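Local coordinates for protein PfkB family carbohydrate kinase (PDB 4GM6) that probably phosphorylates a sugar or related carbohydrate substrate as a kinase of the PfkB family, at residues Thr73-Ile84 with Asp98-Leu109. Residues are numbered along the deposited sequence; the frame is centred on the assembly and turned at random. Where two conformers were deposited one is given.
Sequences TRIATVVPANPI and DTAFVVEAGDRL
Asp98 meets Arg74 and Thr73 where two parallel strands of a beta-alpha-beta unit begin to pair, at one margin of the large sheet of this PfkB-type fold. Helix 83-94 makes the crossover between them, and strand 97-104 is the outermost strand on this side within the chain. Asp98 N donates to Thr73 O at 2.8 Å, and its side chain runs beside that of Arg74. Asp98 OD2 sits 4.0 Å from Arg74 NE but well out of the guanidinium plane, so only the opposite charges are near each other; Arg74 NH1 is hydrogen-bonded to the carbonyl oxygens of Leu147 and Lys149. Asp98 OD1 accepts from Ala100 N, an Asx turn leading into the type I turn Thr99-Val102, across which the register slips by one residue. A water sits at the interruption, donating to Asp98 O and accepting from Phe101 N. The Phe101 ring lies alongside Arg74, its CE2 over one guanidinium face and 4.0 Å from Arg74 CD. Pairing then resumes. Val102 CG2 touches Thr77 CG2 at 3.8 Å, while Val102 CG1, anti to the backbone N (chi1 172°), reaches Val79 CG2. Val103 illustrates the rule of parallel pairing, one residue bonding two partners two apart: its N gives to Thr77 O (2.8 Å) and its O receives Val79 N (2.9 Å). Glu104 lays OE1 against Ala81 CB, and a water joins its OE2 to Pro80 O. Ala105 N closes the pairing by donating to Val79 O (2.9 Å). Beyond it the chain curls round Pro80, whose CG packs on the Arg108-Leu109 peptide, and Leu109 CD2 rests 4.0 Å from Ile84 CG2.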
# COMPACT_ATOMS: atom_id res chain seq x y z
N THR C 73 -22.79 -25.09 -10.16
CA THR C 73 -22.38 -25.82 -8.97
C THR C 73 -23.14 -25.33 -7.74
O THR C 73 -23.71 -24.23 -7.73
CB THR C 73 -20.87 -25.68 -8.72
OG1 THR C 73 -20.52 -24.29 -8.65
CG2 THR C 73 -20.06 -26.35 -9.83
N ARG C 74 -23.13 -26.16 -6.70
CA ARG C 74 -23.78 -25.86 -5.44
C ARG C 74 -22.96 -26.52 -4.34
O ARG C 74 -22.26 -27.51 -4.58
CB ARG C 74 -25.19 -26.42 -5.42
CG ARG C 74 -25.22 -27.94 -5.31
CD ARG C 74 -26.63 -28.47 -5.44
NE ARG C 74 -27.32 -27.92 -6.61
CZ ARG C 74 -28.36 -28.50 -7.21
NH1 ARG C 74 -28.84 -29.66 -6.76
NH2 ARG C 74 -28.93 -27.93 -8.26
N ILE C 75 -23.07 -25.99 -3.13
CA ILE C 75 -22.25 -26.51 -2.04
C ILE C 75 -23.02 -26.57 -0.74
O ILE C 75 -23.62 -25.59 -0.29
CB ILE C 75 -20.98 -25.66 -1.83
CG1 ILE C 75 -20.02 -26.36 -0.85
CG2 ILE C 75 -21.33 -24.27 -1.29
CD1 ILE C 75 -18.72 -25.61 -0.63
N ALA C 76 -22.99 -27.76 -0.13
CA ALA C 76 -23.52 -27.94 1.21
C ALA C 76 -22.45 -27.47 2.20
O ALA C 76 -21.38 -28.09 2.31
CB ALA C 76 -23.89 -29.40 1.44
N THR C 77 -22.70 -26.37 2.90
CA THR C 77 -21.73 -25.86 3.86
C THR C 77 -22.39 -25.08 5.01
O THR C 77 -23.60 -24.85 5.00
CB THR C 77 -20.67 -25.00 3.17
OG1 THR C 77 -19.46 -25.01 3.95
CG2 THR C 77 -21.17 -23.56 3.01
N VAL C 78 -21.59 -24.70 6.01
CA VAL C 78 -22.10 -23.97 7.16
C VAL C 78 -21.23 -22.76 7.48
O VAL C 78 -20.00 -22.88 7.54
CB VAL C 78 -22.13 -24.85 8.43
CG1 VAL C 78 -22.66 -24.04 9.61
CG2 VAL C 78 -22.97 -26.10 8.19
N VAL C 79 -21.87 -21.61 7.70
CA VAL C 79 -21.18 -20.40 8.10
C VAL C 79 -21.93 -19.67 9.22
O VAL C 79 -23.13 -19.79 9.33
CB VAL C 79 -21.03 -19.41 6.92
CG1 VAL C 79 -20.34 -20.10 5.75
CG2 VAL C 79 -22.39 -18.86 6.52
N PRO C 80 -21.21 -18.88 10.04
CA PRO C 80 -21.91 -18.14 11.08
C PRO C 80 -22.69 -16.98 10.48
O PRO C 80 -22.27 -16.41 9.48
CB PRO C 80 -20.77 -17.61 11.95
CG PRO C 80 -19.64 -17.40 10.97
CD PRO C 80 -19.76 -18.59 10.03
N ALA C 81 -23.82 -16.65 11.09
CA ALA C 81 -24.65 -15.53 10.67
C ALA C 81 -24.01 -14.23 11.12
O ALA C 81 -24.61 -13.46 11.86
CB ALA C 81 -26.06 -15.66 11.24
N ASN C 82 -22.78 -14.00 10.71
CA ASN C 82 -22.14 -12.72 11.00
C ASN C 82 -21.41 -12.21 9.76
O ASN C 82 -21.30 -12.93 8.77
CB ASN C 82 -21.24 -12.81 12.24
CG ASN C 82 -19.95 -13.59 12.01
OD1 ASN C 82 -19.46 -13.70 10.88
ND2 ASN C 82 -19.39 -14.13 13.08
N PRO C 83 -20.93 -10.95 9.79
CA PRO C 83 -20.26 -10.34 8.64
C PRO C 83 -19.09 -11.15 8.07
O PRO C 83 -18.81 -11.09 6.88
CB PRO C 83 -19.77 -9.00 9.19
CG PRO C 83 -20.74 -8.66 10.27
CD PRO C 83 -21.20 -9.97 10.87
N ILE C 84 -18.41 -11.92 8.91
CA ILE C 84 -17.28 -12.69 8.40
C ILE C 84 -17.82 -13.90 7.64
O ILE C 84 -17.41 -14.19 6.51
CB ILE C 84 -16.34 -13.09 9.54
CG1 ILE C 84 -16.06 -11.86 10.41
CG2 ILE C 84 -15.07 -13.72 8.99
CD1 ILE C 84 -15.24 -10.79 9.72
N ASP C 98 -23.92 -21.80 -6.40
CA ASP C 98 -25.24 -21.79 -5.75
C ASP C 98 -25.08 -21.78 -4.23
O ASP C 98 -24.34 -22.59 -3.68
CB ASP C 98 -26.02 -23.04 -6.18
CG ASP C 98 -27.49 -23.01 -5.75
OD1 ASP C 98 -27.97 -21.96 -5.26
OD2 ASP C 98 -28.17 -24.04 -5.92
N THR C 99 -25.79 -20.87 -3.56
CA THR C 99 -25.71 -20.79 -2.10
C THR C 99 -26.96 -21.32 -1.38
O THR C 99 -27.03 -21.29 -0.14
CB THR C 99 -25.42 -19.34 -1.64
OG1 THR C 99 -26.46 -18.47 -2.10
CG2 THR C 99 -24.08 -18.86 -2.19
N ALA C 100 -27.95 -21.79 -2.13
CA ALA C 100 -29.19 -22.27 -1.52
C ALA C 100 -28.98 -23.29 -0.39
O ALA C 100 -29.86 -23.47 0.45
CB ALA C 100 -30.12 -22.86 -2.59
N PHE C 101 -27.84 -23.98 -0.38
CA PHE C 101 -27.62 -25.02 0.62
C PHE C 101 -26.57 -24.64 1.65
O PHE C 101 -26.05 -25.50 2.38
CB PHE C 101 -27.31 -26.38 -0.05
CG PHE C 101 -28.41 -26.88 -0.95
CD1 PHE C 101 -29.37 -27.76 -0.47
CD2 PHE C 101 -28.50 -26.46 -2.27
CE1 PHE C 101 -30.39 -28.22 -1.28
CE2 PHE C 101 -29.52 -26.91 -3.09
CZ PHE C 101 -30.47 -27.79 -2.59
N VAL C 102 -26.25 -23.35 1.72
CA VAL C 102 -25.39 -22.83 2.77
C VAL C 102 -26.27 -22.68 4.00
O VAL C 102 -27.37 -22.12 3.91
CB VAL C 102 -24.78 -21.45 2.40
CG1 VAL C 102 -24.04 -20.83 3.58
CG2 VAL C 102 -23.84 -21.56 1.19
N VAL C 103 -25.82 -23.20 5.13
CA VAL C 103 -26.60 -23.13 6.36
C VAL C 103 -25.91 -22.18 7.35
O VAL C 103 -24.68 -22.25 7.53
CB VAL C 103 -26.77 -24.51 7.01
CG1 VAL C 103 -27.42 -24.36 8.38
CG2 VAL C 103 -27.60 -25.43 6.12
N GLU C 104 -26.68 -21.29 7.96
CA GLU C 104 -26.13 -20.33 8.93
C GLU C 104 -26.26 -20.88 10.35
O GLU C 104 -27.35 -21.19 10.79
CB GLU C 104 -26.88 -18.99 8.85
CG GLU C 104 -26.92 -18.35 7.48
CD GLU C 104 -27.08 -16.84 7.56
OE1 GLU C 104 -28.03 -16.37 8.21
OE2 GLU C 104 -26.26 -16.11 6.98
N ALA C 105 -25.15 -21.00 11.06
CA ALA C 105 -25.20 -21.48 12.44
C ALA C 105 -23.85 -21.35 13.12
O ALA C 105 -22.83 -21.12 12.46
CB ALA C 105 -25.69 -22.92 12.50
N GLY C 106 -23.83 -21.49 14.45
CA GLY C 106 -22.59 -21.40 15.22
C GLY C 106 -22.03 -19.98 15.35
O GLY C 106 -22.74 -19.01 15.12
N ASP C 107 -20.75 -19.89 15.69
CA ASP C 107 -20.15 -18.66 16.24
C ASP C 107 -19.01 -18.06 15.45
O ASP C 107 -18.61 -16.91 15.72
CB ASP C 107 -19.60 -18.94 17.64
CG ASP C 107 -20.69 -19.19 18.65
OD1 ASP C 107 -21.73 -18.50 18.62
OD2 ASP C 107 -20.48 -20.09 19.50
N ARG C 108 -18.41 -18.82 14.55
CA ARG C 108 -17.21 -18.31 13.90
C ARG C 108 -16.88 -18.99 12.58
O ARG C 108 -17.19 -20.16 12.38
CB ARG C 108 -16.00 -18.41 14.85
CG ARG C 108 -15.38 -19.80 14.96
CD ARG C 108 -14.25 -19.84 15.98
NE ARG C 108 -13.10 -19.07 15.51
CZ ARG C 108 -12.17 -19.54 14.70
NH1 ARG C 108 -12.23 -20.81 14.29
NH2 ARG C 108 -11.17 -18.75 14.31
N LEU C 109 -16.26 -18.23 11.69
CA LEU C 109 -15.71 -18.80 10.47
C LEU C 109 -14.27 -19.25 10.75
O LEU C 109 -13.51 -18.51 11.36
CB LEU C 109 -15.71 -17.76 9.35
CG LEU C 109 -15.35 -18.32 7.97
CD1 LEU C 109 -16.56 -19.03 7.37
CD2 LEU C 109 -14.86 -17.22 7.04
O HOH W 1 -25.18 -24.38 -1.76
O HOH W 2 -23.59 -15.23 7.18
O HOH W 3 -24.63 -18.45 13.36
O HOH W 4 -20.38 -14.09 15.70